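Local structure of acetylxylan esterase A (Aspergillus awamori, 5X6S) at residues N13-G18 with S92-N97. The protein removes acetyl side groups from the backbone of acetylated xylans, as a secreted monomeric serine esterase of carbohydrate esterase family 1. Residues are numbered along the deposited sequence; the frame is centred on the assembly and turned at random.
Sequences NPTNVG and SNSIAN
The flat carboxamide of Asn13 meets the hydroxyl of Ser94 at its oxygen end. The Asn16 backbone covers one face of the amide, and Ser94 OG leans toward the opposite face. Ser94 OG donates to Asn13 OD1 at 2.6 Å, tilted 24° from the carbonyl plane. Asn13 OD1 takes a second hydrogen bond from Val17 N at 3.0 Å, this one at the edge, in plane on a lone pair. Asn13 ND2 donates to Val17 O, 2.9 Å away and somewhat out of the amide plane. Both amide ends are thus tied to the backbone of Val17, which fixes the flip of the group. With CG of Asn13 anti to its N (chi1 -177°), the amide lies alongside the Val17 backbone. Asn13 to Asn16 form a type I beta turn in the loop between strands 3-7 and 18-23 of the alpha/beta-hydrolase sheet. Ser94 sits on helix 91-106. Ser94 OG also accepts from a water at 2.6 Å, and this water accepts from Thr15 N. Thr15 OG1 is hydrogen-bonded to Asn91 ND2, at the start of the same helix. Beside the Ser94–Asn13 bond, Val17 CG2 packs on Ser94 CB at 3.6 Å. Val17 also touches Met98 and Trp76. Asn97 ND2 hydrogen-bonds to Asp12 O.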
loop_
_atom_site.group_PDB
_atom_site.type_symbol
_atom_site.label_atom_id
_atom_site.label_comp_id
_atom_site.label_asym_id
_atom_site.label_seq_id
_atom_site.Cartn_x
_atom_site.Cartn_y
_atom_site.Cartn_z
ATOM N N ASN A 13 3.326 -8.418 -19.169
ATOM C CA ASN A 13 3.958 -7.314 -19.870
ATOM C C ASN A 13 3.600 -7.340 -21.353
ATOM O O ASN A 13 4.479 -7.339 -22.175
ATOM C CB ASN A 13 5.475 -7.342 -19.615
ATOM C CG ASN A 13 6.222 -6.171 -20.259
ATOM O OD1 ASN A 13 5.662 -5.075 -20.439
ATOM N ND2 ASN A 13 7.485 -6.392 -20.609
ATOM N N PRO A 14 2.286 -7.325 -21.667
ATOM C CA PRO A 14 1.887 -7.501 -23.077
ATOM C C PRO A 14 2.384 -6.380 -24.010
ATOM O O PRO A 14 2.625 -6.646 -25.183
ATOM C CB PRO A 14 0.354 -7.599 -22.993
ATOM C CG PRO A 14 -0.023 -6.874 -21.772
ATOM C CD PRO A 14 1.106 -7.176 -20.781
ATOM N N THR A 15 2.654 -5.178 -23.482
ATOM C CA THR A 15 3.167 -4.110 -24.314
ATOM C C THR A 15 4.678 -4.076 -24.350
ATOM O O THR A 15 5.278 -3.188 -24.951
ATOM C CB THR A 15 2.594 -2.718 -23.921
ATOM O OG1 THR A 15 3.074 -2.308 -22.632
ATOM C CG2 THR A 15 1.054 -2.702 -24.007
ATOM N N ASN A 16 5.331 -5.062 -23.749
ATOM C CA ASN A 16 6.763 -5.226 -23.902
ATOM C C ASN A 16 7.650 -4.057 -23.452
ATOM O O ASN A 16 8.700 -3.746 -24.049
ATOM C CB ASN A 16 7.091 -5.653 -25.332
ATOM C CG ASN A 16 8.353 -6.463 -25.394
ATOM O OD1 ASN A 16 8.650 -7.291 -24.488
ATOM N ND2 ASN A 16 9.104 -6.282 -26.482
ATOM N N VAL A 17 7.235 -3.423 -22.352
ATOM C CA VAL A 17 8.051 -2.392 -21.726
ATOM C C VAL A 17 9.368 -3.021 -21.212
ATOM O O VAL A 17 9.329 -4.132 -20.658
ATOM C CB VAL A 17 7.263 -1.720 -20.565
ATOM C CG1 VAL A 17 8.004 -0.545 -19.988
ATOM C CG2 VAL A 17 5.880 -1.321 -21.036
ATOM N N GLY A 18 10.505 -2.326 -21.348
ATOM C CA GLY A 18 11.769 -2.813 -20.738
ATOM C C GLY A 18 11.887 -2.463 -19.257
ATOM O O GLY A 18 11.351 -1.444 -18.825
ATOM N N SER A 92 1.456 1.310 -18.184
ATOM C CA SER A 92 1.366 1.581 -16.752
ATOM C C SER A 92 1.292 0.318 -15.874
ATOM O O SER A 92 1.918 0.241 -14.781
ATOM C CB SER A 92 0.208 2.528 -16.482
ATOM O OG SER A 92 -1.002 2.047 -17.051
ATOM N N ASN A 93 0.538 -0.666 -16.349
ATOM C CA ASN A 93 0.415 -1.978 -15.741
ATOM C C ASN A 93 1.788 -2.689 -15.680
ATOM O O ASN A 93 2.141 -3.264 -14.692
ATOM C CB ASN A 93 -0.601 -2.816 -16.501
ATOM C CG ASN A 93 -1.296 -3.888 -15.660
ATOM O OD1 ASN A 93 -2.418 -4.248 -15.949
ATOM N ND2 ASN A 93 -0.654 -4.362 -14.632
ATOM N N SER A 94 2.545 -2.601 -16.760
ATOM C CA SER A 94 3.867 -3.135 -16.779
ATOM C C SER A 94 4.754 -2.533 -15.705
ATOM O O SER A 94 5.439 -3.270 -14.995
ATOM C CB SER A 94 4.478 -2.931 -18.169
ATOM O OG SER A 94 3.835 -3.794 -19.109
ATOM N N ILE A 95 4.742 -1.199 -15.585
ATOM C CA ILE A 95 5.544 -0.516 -14.587
ATOM C C ILE A 95 5.153 -0.980 -13.178
ATOM O O ILE A 95 6.020 -1.231 -12.312
ATOM C CB ILE A 95 5.427 1.030 -14.727
ATOM C CG1 ILE A 95 6.047 1.478 -16.075
ATOM C CG2 ILE A 95 6.135 1.726 -13.570
ATOM C CD1 ILE A 95 5.863 2.971 -16.336
ATOM N N ALA A 96 3.860 -1.130 -12.942
ATOM C CA ALA A 96 3.350 -1.649 -11.674
ATOM C C ALA A 96 3.986 -3.004 -11.331
ATOM O O ALA A 96 4.437 -3.221 -10.186
ATOM C CB ALA A 96 1.866 -1.783 -11.729
ATOM N N ASN A 97 4.027 -3.909 -12.305
ATOM C CA ASN A 97 4.613 -5.221 -12.135
ATOM C C ASN A 97 6.118 -5.211 -11.867
ATOM O O ASN A 97 6.662 -6.070 -11.128
ATOM C CB ASN A 97 4.207 -6.120 -13.311
ATOM C CG ASN A 97 2.727 -6.413 -13.346
ATOM O OD1 ASN A 97 2.041 -6.286 -12.332
ATOM N ND2 ASN A 97 2.204 -6.764 -14.521
HETATM O O HOH W 1 1.894 -3.913 -20.802
#